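Local coordinates for tRNA (adenine(58)-N(1))-methyltransferase TrmI (Thermus thermophilus, PDB 2PWY), which catalyses the S-adenosyl-L-methionine-dependent methylation of N1 of adenosine 58 in tRNA and is required for growth at extreme temperatures, at residues T78-K83 against A171-E176; V100-T105 against L112-A117; S126-A129 against H133-Q136. All coordinates share one frame; numbering follows the deposited sequence.

Interaction 1 of 3, residues T78-K83 against A171-E176. With SAH (S-adenosyl-L-homocysteine), chain E.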
loop_
_atom_site.group_PDB
_atom_site.type_symbol
_atom_site.label_atom_id
_atom_site.label_comp_id
_atom_site.label_asym_id
_atom_site.label_seq_id
_atom_site.Cartn_x
_atom_site.Cartn_y
_atom_site.Cartn_z
ATOM N N THR A 78 -1.835 -12.675 -21.702
ATOM C CA THR A 78 -1.211 -12.632 -20.381
ATOM C C THR A 78 -2.138 -13.259 -19.315
ATOM O O THR A 78 -3.315 -12.880 -19.200
ATOM C CB THR A 78 -0.785 -11.196 -19.992
ATOM O OG1 THR A 78 0.099 -10.669 -20.998
ATOM C CG2 THR A 78 -0.075 -11.185 -18.646
ATOM N N PRO A 79 -1.617 -14.237 -18.547
ATOM C CA PRO A 79 -2.493 -14.863 -17.558
ATOM C C PRO A 79 -2.777 -13.944 -16.383
ATOM O O PRO A 79 -2.011 -13.014 -16.114
ATOM C CB PRO A 79 -1.707 -16.088 -17.072
ATOM C CG PRO A 79 -0.341 -15.975 -17.640
ATOM C CD PRO A 79 -0.251 -14.799 -18.549
ATOM N N THR A 80 -3.881 -14.219 -15.695
ATOM C CA THR A 80 -4.185 -13.601 -14.410
ATOM C C THR A 80 -2.989 -13.790 -13.474
ATOM O O THR A 80 -2.419 -14.882 -13.408
ATOM C CB THR A 80 -5.418 -14.280 -13.791
ATOM O OG1 THR A 80 -6.491 -14.281 -14.747
ATOM C CG2 THR A 80 -5.862 -13.582 -12.510
ATOM N N TYR A 81 -2.590 -12.741 -12.756
ATOM C CA TYR A 81 -1.489 -12.915 -11.811
ATOM C C TYR A 81 -1.911 -13.810 -10.650
ATOM O O TYR A 81 -3.065 -13.782 -10.232
ATOM C CB TYR A 81 -0.960 -11.564 -11.316
ATOM C CG TYR A 81 -0.110 -10.868 -12.363
ATOM C CD1 TYR A 81 1.283 -10.847 -12.269
ATOM C CD2 TYR A 81 -0.708 -10.246 -13.460
ATOM C CE1 TYR A 81 2.061 -10.211 -13.250
ATOM C CE2 TYR A 81 0.046 -9.618 -14.432
ATOM C CZ TYR A 81 1.426 -9.595 -14.323
ATOM O OH TYR A 81 2.155 -8.956 -15.307
ATOM N N PRO A 82 -0.976 -14.620 -10.126
ATOM C CA PRO A 82 -1.269 -15.502 -8.993
ATOM C C PRO A 82 -1.951 -14.843 -7.786
ATOM O O PRO A 82 -2.883 -15.411 -7.252
ATOM C CB PRO A 82 0.118 -16.065 -8.637
ATOM C CG PRO A 82 0.799 -16.119 -9.941
ATOM C CD PRO A 82 0.420 -14.794 -10.574
ATOM N N LYS A 83 -1.534 -13.647 -7.376
ATOM C CA LYS A 83 -2.173 -13.007 -6.220
ATOM C C LYS A 83 -3.669 -12.772 -6.477
ATOM O O LYS A 83 -4.512 -12.856 -5.570
ATOM C CB LYS A 83 -1.471 -11.689 -5.876
ATOM C CG LYS A 83 -1.640 -10.581 -6.909
ATOM C CD LYS A 83 -0.918 -9.307 -6.480
ATOM C CE LYS A 83 -1.096 -8.225 -7.558
ATOM N NZ LYS A 83 -2.506 -7.739 -7.690
ATOM N N ALA A 171 -16.362 -16.569 -13.178
ATOM C CA ALA A 171 -15.063 -15.898 -13.160
ATOM C C ALA A 171 -14.826 -15.260 -14.513
ATOM O O ALA A 171 -14.832 -15.953 -15.541
ATOM C CB ALA A 171 -13.955 -16.906 -12.869
ATOM N N LEU A 172 -14.605 -13.945 -14.517
ATOM C CA LEU A 172 -14.354 -13.231 -15.762
ATOM C C LEU A 172 -12.990 -12.586 -15.786
ATOM O O LEU A 172 -12.574 -11.927 -14.821
ATOM C CB LEU A 172 -15.422 -12.158 -16.018
ATOM C CG LEU A 172 -16.858 -12.665 -16.153
ATOM C CD1 LEU A 172 -17.731 -11.493 -16.472
ATOM C CD2 LEU A 172 -16.986 -13.755 -17.234
ATOM N N ASP A 173 -12.294 -12.799 -16.894
ATOM C CA ASP A 173 -11.087 -12.055 -17.207
ATOM C C ASP A 173 -11.154 -11.796 -18.705
ATOM O O ASP A 173 -10.791 -12.652 -19.508
ATOM C CB ASP A 173 -9.821 -12.839 -16.822
ATOM C CG ASP A 173 -8.532 -12.097 -17.176
ATOM O OD1 ASP A 173 -8.591 -10.974 -17.747
ATOM O OD2 ASP A 173 -7.444 -12.654 -16.882
ATOM N N LEU A 174 -11.664 -10.616 -19.054
ATOM C CA LEU A 174 -11.836 -10.192 -20.445
ATOM C C LEU A 174 -12.099 -8.681 -20.479
ATOM O O LEU A 174 -12.475 -8.085 -19.464
ATOM C CB LEU A 174 -12.945 -11.002 -21.154
ATOM C CG LEU A 174 -14.178 -11.527 -20.382
ATOM C CD1 LEU A 174 -14.996 -10.366 -19.858
ATOM C CD2 LEU A 174 -15.070 -12.446 -21.243
ATOM N N MET A 175 -11.892 -8.077 -21.646
ATOM C CA MET A 175 -11.879 -6.617 -21.781
ATOM C C MET A 175 -13.248 -5.971 -21.589
ATOM O O MET A 175 -13.335 -4.844 -21.099
ATOM C CB MET A 175 -11.335 -6.211 -23.156
ATOM N N GLU A 176 -14.306 -6.677 -21.995
ATOM C CA GLU A 176 -15.652 -6.097 -22.013
ATOM C C GLU A 176 -16.666 -7.010 -21.326
ATOM O O GLU A 176 -17.558 -7.573 -21.990
ATOM C CB GLU A 176 -16.079 -5.798 -23.448
ATOM C CG GLU A 176 -15.134 -4.831 -24.154
ATOM C CD GLU A 176 -15.477 -4.624 -25.605
ATOM O OE1 GLU A 176 -15.607 -5.622 -26.346
ATOM O OE2 GLU A 176 -15.599 -3.449 -26.000
HETATM N N SAH E . -7.453 -15.403 -17.162
HETATM C CA SAH E . -6.706 -15.853 -18.381
HETATM C CB SAH E . -6.370 -14.673 -19.284
HETATM C CG SAH E . -7.595 -14.149 -20.038
HETATM S SD SAH E . -7.079 -12.932 -21.279
HETATM C C SAH E . -5.454 -16.586 -17.936
HETATM O O SAH E . -5.150 -16.617 -16.734
HETATM O OXT SAH E . -4.744 -17.171 -18.762
HETATM C "C5'" SAH E . -8.738 -12.615 -21.933
HETATM C "C4'" SAH E . -9.176 -13.685 -22.940
HETATM O "O4'" SAH E . -10.577 -13.610 -23.105
HETATM C "C3'" SAH E . -8.577 -13.547 -24.345
HETATM O "O3'" SAH E . -7.989 -14.794 -24.701
HETATM C "C2'" SAH E . -9.768 -13.203 -25.241
HETATM O "O2'" SAH E . -9.707 -13.794 -26.519
HETATM C "C1'" SAH E . -10.913 -13.816 -24.474
HETATM N N9 SAH E . -12.246 -13.205 -24.610
HETATM C C8 SAH E . -12.555 -11.877 -24.539
HETATM N N7 SAH E . -13.901 -11.768 -24.625
HETATM C C5 SAH E . -14.455 -12.998 -24.700
HETATM C C6 SAH E . -15.777 -13.446 -24.801
HETATM N N6 SAH E . -16.805 -12.583 -24.822
HETATM N N1 SAH E . -15.998 -14.816 -24.869
HETATM C C2 SAH E . -14.953 -15.707 -24.850
HETATM N N3 SAH E . -13.653 -15.249 -24.762
HETATM C C4 SAH E . -13.414 -13.918 -24.686
HETATM O O HOH W 1 -5.264 -11.145 -17.678
#

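Interaction 2 of 3, residues V100-T105 against L112-A117. With SAH (S-adenosyl-L-homocysteine), chain E.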
loop_
_atom_site.group_PDB
_atom_site.type_symbol
_atom_site.label_atom_id
_atom_site.label_comp_id
_atom_site.label_asym_id
_atom_site.label_seq_id
_atom_site.Cartn_x
_atom_site.Cartn_y
_atom_site.Cartn_z
ATOM N N VAL A 100 -18.097 -23.918 -11.998
ATOM C CA VAL A 100 -17.746 -22.518 -12.218
ATOM C C VAL A 100 -17.630 -22.209 -13.708
ATOM O O VAL A 100 -17.024 -22.968 -14.461
ATOM C CB VAL A 100 -16.455 -22.122 -11.437
ATOM C CG1 VAL A 100 -15.237 -22.972 -11.862
ATOM C CG2 VAL A 100 -16.166 -20.629 -11.580
ATOM N N LEU A 101 -18.223 -21.086 -14.103
ATOM C CA LEU A 101 -18.177 -20.619 -15.484
ATOM C C LEU A 101 -17.018 -19.637 -15.622
ATOM O O LEU A 101 -16.848 -18.751 -14.777
ATOM C CB LEU A 101 -19.492 -19.920 -15.827
ATOM C CG LEU A 101 -19.712 -19.472 -17.274
ATOM C CD1 LEU A 101 -19.796 -20.661 -18.232
ATOM C CD2 LEU A 101 -20.994 -18.592 -17.332
ATOM N N GLU A 102 -16.239 -19.786 -16.694
ATOM C CA GLU A 102 -15.097 -18.912 -16.931
ATOM C C GLU A 102 -15.042 -18.385 -18.353
ATOM O O GLU A 102 -15.254 -19.135 -19.303
ATOM C CB GLU A 102 -13.767 -19.648 -16.655
ATOM C CG GLU A 102 -12.544 -18.762 -16.927
ATOM C CD GLU A 102 -11.198 -19.499 -16.920
ATOM O OE1 GLU A 102 -11.121 -20.679 -17.339
ATOM O OE2 GLU A 102 -10.199 -18.872 -16.490
ATOM N N ALA A 103 -14.732 -17.100 -18.493
ATOM C CA ALA A 103 -14.297 -16.553 -19.789
ATOM C C ALA A 103 -13.407 -15.324 -19.547
ATOM O O ALA A 103 -13.638 -14.595 -18.584
ATOM C CB ALA A 103 -15.511 -16.180 -20.655
ATOM N N GLY A 104 -12.372 -15.103 -20.373
ATOM C CA GLY A 104 -11.937 -16.046 -21.417
ATOM C C GLY A 104 -10.833 -16.966 -20.911
ATOM O O GLY A 104 -10.056 -16.574 -20.035
ATOM N N THR A 105 -10.761 -18.190 -21.440
ATOM C CA THR A 105 -9.718 -19.140 -21.014
ATOM C C THR A 105 -8.325 -18.501 -21.061
ATOM O O THR A 105 -7.511 -18.698 -20.150
ATOM C CB THR A 105 -9.751 -20.450 -21.845
ATOM O OG1 THR A 105 -11.113 -20.855 -22.037
ATOM C CG2 THR A 105 -8.998 -21.569 -21.129
ATOM N N LEU A 112 -6.406 -22.970 -14.186
ATOM C CA LEU A 112 -5.745 -23.891 -13.269
ATOM C C LEU A 112 -6.136 -23.659 -11.809
ATOM O O LEU A 112 -6.396 -24.622 -11.074
ATOM C CB LEU A 112 -4.228 -23.824 -13.471
ATOM C CG LEU A 112 -3.733 -24.541 -14.740
ATOM C CD1 LEU A 112 -2.320 -24.085 -15.072
ATOM C CD2 LEU A 112 -3.804 -26.093 -14.593
ATOM N N PHE A 113 -6.214 -22.392 -11.402
ATOM C CA PHE A 113 -6.644 -22.045 -10.042
ATOM C C PHE A 113 -8.080 -22.521 -9.797
ATOM O O PHE A 113 -8.390 -23.149 -8.768
ATOM C CB PHE A 113 -6.525 -20.535 -9.803
ATOM C CG PHE A 113 -5.156 -20.116 -9.343
ATOM C CD1 PHE A 113 -4.123 -19.944 -10.260
ATOM C CD2 PHE A 113 -4.899 -19.929 -7.981
ATOM C CE1 PHE A 113 -2.824 -19.573 -9.826
ATOM C CE2 PHE A 113 -3.618 -19.558 -7.540
ATOM C CZ PHE A 113 -2.586 -19.385 -8.458
ATOM N N LEU A 114 -8.952 -22.247 -10.762
ATOM C CA LEU A 114 -10.359 -22.675 -10.682
ATOM C C LEU A 114 -10.496 -24.207 -10.597
ATOM O O LEU A 114 -11.296 -24.744 -9.811
ATOM C CB LEU A 114 -11.149 -22.129 -11.888
ATOM C CG LEU A 114 -11.250 -20.597 -12.049
ATOM C CD1 LEU A 114 -11.989 -20.280 -13.358
ATOM C CD2 LEU A 114 -11.912 -19.923 -10.851
ATOM N N ALA A 115 -9.692 -24.902 -11.397
ATOM C CA ALA A 115 -9.731 -26.366 -11.475
ATOM C C ALA A 115 -9.284 -27.034 -10.169
ATOM O O ALA A 115 -9.879 -28.012 -9.747
ATOM C CB ALA A 115 -8.892 -26.853 -12.666
ATOM N N ARG A 116 -8.249 -26.494 -9.522
ATOM C CA ARG A 116 -7.865 -26.959 -8.180
ATOM C C ARG A 116 -8.978 -26.776 -7.182
ATOM O O ARG A 116 -9.220 -27.665 -6.353
ATOM C CB ARG A 116 -6.665 -26.193 -7.652
ATOM C CG ARG A 116 -5.337 -26.647 -8.202
ATOM C CD ARG A 116 -4.241 -25.954 -7.428
ATOM N NE ARG A 116 -2.952 -26.531 -7.759
ATOM C CZ ARG A 116 -1.799 -26.162 -7.214
ATOM N NH1 ARG A 116 -1.764 -25.195 -6.304
ATOM N NH2 ARG A 116 -0.681 -26.773 -7.597
ATOM N N ALA A 117 -9.621 -25.604 -7.226
ATOM C CA ALA A 117 -10.643 -25.251 -6.247
ATOM C C ALA A 117 -11.873 -26.149 -6.298
ATOM O O ALA A 117 -12.404 -26.521 -5.261
ATOM C CB ALA A 117 -11.044 -23.785 -6.384
HETATM N N SAH E . -7.453 -15.403 -17.162
HETATM C CA SAH E . -6.706 -15.853 -18.381
HETATM C CB SAH E . -6.370 -14.673 -19.284
HETATM C CG SAH E . -7.595 -14.149 -20.038
HETATM S SD SAH E . -7.079 -12.932 -21.279
HETATM C C SAH E . -5.454 -16.586 -17.936
HETATM O O SAH E . -5.150 -16.617 -16.734
HETATM O OXT SAH E . -4.744 -17.171 -18.762
HETATM C "C5'" SAH E . -8.738 -12.615 -21.933
HETATM C "C4'" SAH E . -9.176 -13.685 -22.940
HETATM O "O4'" SAH E . -10.577 -13.610 -23.105
HETATM C "C3'" SAH E . -8.577 -13.547 -24.345
HETATM O "O3'" SAH E . -7.989 -14.794 -24.701
HETATM C "C2'" SAH E . -9.768 -13.203 -25.241
HETATM O "O2'" SAH E . -9.707 -13.794 -26.519
HETATM C "C1'" SAH E . -10.913 -13.816 -24.474
HETATM N N9 SAH E . -12.246 -13.205 -24.610
HETATM C C8 SAH E . -12.555 -11.877 -24.539
HETATM N N7 SAH E . -13.901 -11.768 -24.625
HETATM C C5 SAH E . -14.455 -12.998 -24.700
HETATM C C6 SAH E . -15.777 -13.446 -24.801
HETATM N N6 SAH E . -16.805 -12.583 -24.822
HETATM N N1 SAH E . -15.998 -14.816 -24.869
HETATM C C2 SAH E . -14.953 -15.707 -24.850
HETATM N N3 SAH E . -13.653 -15.249 -24.762
HETATM C C4 SAH E . -13.414 -13.918 -24.686
#

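Interaction 3 of 3, residues S126-A129 against H133-Q136. With SAH (S-adenosyl-L-homocysteine), chain E.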
loop_
_atom_site.group_PDB
_atom_site.type_symbol
_atom_site.label_atom_id
_atom_site.label_comp_id
_atom_site.label_asym_id
_atom_site.label_seq_id
_atom_site.Cartn_x
_atom_site.Cartn_y
_atom_site.Cartn_z
ATOM N N SER A 126 -15.219 -23.512 -19.365
ATOM C CA SER A 126 -14.396 -22.387 -19.782
ATOM C C SER A 126 -14.581 -22.036 -21.253
ATOM O O SER A 126 -14.564 -22.925 -22.111
ATOM C CB SER A 126 -12.919 -22.697 -19.490
ATOM O OG SER A 126 -12.117 -21.542 -19.638
ATOM N N TYR A 127 -14.756 -20.748 -21.544
ATOM C CA TYR A 127 -15.001 -20.287 -22.926
ATOM C C TYR A 127 -13.886 -19.400 -23.414
ATOM O O TYR A 127 -13.413 -18.533 -22.683
ATOM C CB TYR A 127 -16.333 -19.514 -23.027
ATOM C CG TYR A 127 -17.502 -20.452 -22.952
ATOM C CD1 TYR A 127 -18.191 -20.824 -24.099
ATOM C CD2 TYR A 127 -17.883 -21.017 -21.733
ATOM C CE1 TYR A 127 -19.260 -21.722 -24.032
ATOM C CE2 TYR A 127 -18.937 -21.914 -21.663
ATOM C CZ TYR A 127 -19.610 -22.265 -22.813
ATOM O OH TYR A 127 -20.651 -23.164 -22.735
ATOM N N GLU A 128 -13.478 -19.604 -24.665
ATOM C CA GLU A 128 -12.459 -18.760 -25.279
ATOM C C GLU A 128 -12.789 -18.534 -26.753
ATOM O O GLU A 128 -12.954 -19.496 -27.494
ATOM C CB GLU A 128 -11.074 -19.416 -25.126
ATOM C CG GLU A 128 -9.940 -18.758 -25.911
ATOM C CD GLU A 128 -9.773 -17.284 -25.613
ATOM O OE1 GLU A 128 -9.496 -16.923 -24.438
ATOM O OE2 GLU A 128 -9.899 -16.479 -26.562
ATOM N N ALA A 129 -12.864 -17.262 -27.156
ATOM C CA ALA A 129 -13.256 -16.870 -28.525
ATOM C C ALA A 129 -12.168 -17.092 -29.571
ATOM O O ALA A 129 -12.469 -17.316 -30.751
ATOM C CB ALA A 129 -13.700 -15.405 -28.546
ATOM N N HIS A 133 -5.413 -18.801 -28.929
ATOM C CA HIS A 133 -5.399 -18.631 -27.481
ATOM C C HIS A 133 -5.850 -19.921 -26.798
ATOM O O HIS A 133 -5.182 -20.413 -25.886
ATOM C CB HIS A 133 -6.269 -17.439 -27.050
ATOM C CG HIS A 133 -5.674 -16.094 -27.363
ATOM N ND1 HIS A 133 -6.116 -14.932 -26.766
ATOM C CD2 HIS A 133 -4.675 -15.726 -28.202
ATOM C CE1 HIS A 133 -5.419 -13.908 -27.222
ATOM N NE2 HIS A 133 -4.529 -14.363 -28.088
ATOM N N LEU A 134 -6.971 -20.472 -27.250
ATOM C CA LEU A 134 -7.509 -21.695 -26.657
ATOM C C LEU A 134 -6.546 -22.881 -26.776
ATOM O O LEU A 134 -6.341 -23.610 -25.814
ATOM C CB LEU A 134 -8.880 -22.045 -27.242
ATOM C CG LEU A 134 -9.543 -23.281 -26.623
ATOM C CD1 LEU A 134 -9.697 -23.159 -25.092
ATOM C CD2 LEU A 134 -10.892 -23.558 -27.272
ATOM N N ALA A 135 -5.935 -23.055 -27.947
ATOM C CA ALA A 135 -4.953 -24.124 -28.122
ATOM C C ALA A 135 -3.798 -24.035 -27.117
ATOM O O ALA A 135 -3.441 -25.043 -26.501
ATOM C CB ALA A 135 -4.431 -24.153 -29.555
ATOM N N GLN A 136 -3.245 -22.833 -26.924
ATOM C CA GLN A 136 -2.152 -22.637 -25.962
ATOM C C GLN A 136 -2.642 -22.884 -24.534
ATOM O O GLN A 136 -1.951 -23.530 -23.736
ATOM C CB GLN A 136 -1.533 -21.236 -26.082
ATOM C CG GLN A 136 -0.254 -21.033 -25.238
ATOM C CD GLN A 136 0.839 -22.045 -25.568
ATOM O OE1 GLN A 136 1.194 -22.224 -26.735
ATOM N NE2 GLN A 136 1.375 -22.710 -24.544
HETATM N N SAH E . -7.453 -15.403 -17.162
HETATM C CA SAH E . -6.706 -15.853 -18.381
HETATM C CB SAH E . -6.370 -14.673 -19.284
HETATM C CG SAH E . -7.595 -14.149 -20.038
HETATM S SD SAH E . -7.079 -12.932 -21.279
HETATM C C SAH E . -5.454 -16.586 -17.936
HETATM O O SAH E . -5.150 -16.617 -16.734
HETATM O OXT SAH E . -4.744 -17.171 -18.762
HETATM C "C5'" SAH E . -8.738 -12.615 -21.933
HETATM C "C4'" SAH E . -9.176 -13.685 -22.940
HETATM O "O4'" SAH E . -10.577 -13.610 -23.105
HETATM C "C3'" SAH E . -8.577 -13.547 -24.345
HETATM O "O3'" SAH E . -7.989 -14.794 -24.701
HETATM C "C2'" SAH E . -9.768 -13.203 -25.241
HETATM O "O2'" SAH E . -9.707 -13.794 -26.519
HETATM C "C1'" SAH E . -10.913 -13.816 -24.474
HETATM N N9 SAH E . -12.246 -13.205 -24.610
HETATM C C8 SAH E . -12.555 -11.877 -24.539
HETATM N N7 SAH E . -13.901 -11.768 -24.625
HETATM C C5 SAH E . -14.455 -12.998 -24.700
HETATM C C6 SAH E . -15.777 -13.446 -24.801
HETATM N N6 SAH E . -16.805 -12.583 -24.822
HETATM N N1 SAH E . -15.998 -14.816 -24.869
HETATM C C2 SAH E . -14.953 -15.707 -24.850
HETATM N N3 SAH E . -13.653 -15.249 -24.762
HETATM C C4 SAH E . -13.414 -13.918 -24.686
#

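Interaction 1 of 3, residues T78-K83 against A171-E176
T80 and D173 meet through their first torsions: T80 turns OG1 opposite its own carbonyl carbon (chi1 -52°), while D173 sends CG opposite its backbone N (chi1 178°); the side chains run alongside in opposite senses, and OG1 and OD2 both come to the ligand N. D173 belongs to the C-terminal part of the strand that begins at 167 in the class I methyltransferase fold, and T80 lies in the loop leading into helix 82-91; between them they hold the amino-acid end of S-adenosyl-L-homocysteine. T80 OG1 and D173 OD2 lie 2.8 Å apart, and each accepts a hydrogen bond of 2.8 Å from the ligand N, an arrangement consistent with charge pairing between ammonium and carboxylate. The backbone serves the other end of the amino acid: T80 N donates to ligand O at 2.9 Å, with an N-H...O angle of 156°, so T80 touches both the ammonium and the carboxylate. L110 from helix 109-118 and Y197 from strand 192-198 pack on T80. L174, the next residue after D173, reaches the adenine instead, its CD2 lying over the ring face, 3.6 Å from ligand C5. A water completes the link between the segments, donating to D173 OD2 at 2.8 Å and to the carbonyl oxygen of T78, T78 O, at 3.0 Å.

Interaction 2 of 3, residues V100-T105 against L112-A117
L114 reaches from its helix toward the strand carrying V100 and E102, and meets the two in different ways. Its side chain crosses that of V100 at about a right angle, with V100 CG1 4.2 Å from L114 CB, so one methyl of the valine rests against the root of the leucine. V100 places CG1 between its backbone N and carbonyl carbon (chi1 60°), the branch turned to the helix, while the leucine's outer end continues past it to the next inward-facing strand residue. There the contact is made by a single methyl: L114 CD1 lies 3.7 Å from E102 CD and 3.8 Å from E102 CB, the leucine crossing the extended glutamate at a slant. In E102, chi1 (179°) aims the chain with CG opposite the backbone N and an extended chi2 (-169°) lays it out, so that the methyl lies against it from CB to the carboxylate. This is the first strand-helix pair of a beta-alpha-beta unit in the Rossmann-like methyltransferase domain, strand 99-103 leading through a glycine-rich turn into helix 109-118. The polar end of E102, in a buried residue, is satisfied at OE1 by hydrogen bonds with the hydroxyls of S126 and T111, which tie it to the neighbouring strand and to the helix. V124 on strand 123-128 touches both V100 and L114, extending the apolar layer across the sheet. Past the strand end the chain turns to the ligand, and G104 CA comes within 3.3 Å of O4' of S-adenosyl-L-homocysteine after a cis peptide bond. Two residues on from L114, R116 NH2 forms a salt bridge with D93 OD1 of the second subunit.

Interaction 3 of 3, residues S126-A129 against H133-Q136
E128 and L134 lie alongside, their side chains heading opposite ways, with E128 CG 3.7 Å from L134 CB and equally far from the backbone N of L134. The glutamate sets CG opposite its backbone N (chi1 171°) and then bends at chi2 (55°), so the aliphatic part lies against the helix while the carboxylate folds round to the ribose of S-adenosyl-L-homocysteine. Each oxygen takes one hydroxyl: ligand O3' donates to E128 OE1 at 2.6 Å and ligand O2' to E128 OE2 at 2.7 Å. Further bonds from the backbone N of G106 to OE1 and of R130 to OE2 fix the rotation of the carboxylate.

H133 starts toward the strand, its CB 3.8 Å from E128 OE2, but the ring then leads away to the ribose. There H133 ND1 donates to ligand O3' at 2.8 Å with a nearly straight N-H...O angle of 172°, and the hydroxyl sits at the ring edge, near its plane. O3' is thereby a donor to the glutamate and an acceptor from the histidine. An acidic residue closing strand 123-128 and holding both ribose hydroxyls with its two carboxylate oxygens is the hallmark of the cofactor site in class I methyltransferases.

In the fold
All three contacts belong to the catalytic domain and touch the same S-adenosyl-L-homocysteine, at the C-terminal ends of parallel strands in the domain's mixed sheet. Centres of interactions 1 and 2 are 10 Å apart, 2 and 3 are 12 Å apart, and 1 and 3 are 13 Å apart. Their strands lie side by side in the order 123-128, 99-103, 167-173, so interaction 2 occupies the middle. Along the chain, interaction 2 precedes interaction 3, and both fall between the two halves of interaction 1. Backbone bonding joins interaction 1 to 2, as in A171 N to L101 O; S126 OG, bonded to E102 OE1 and T105 OG1, links 2 to 3. Three neighbouring strand ends thus line one site, from the ligand's amino-acid end (interaction 1) to the ribose (2 and 3).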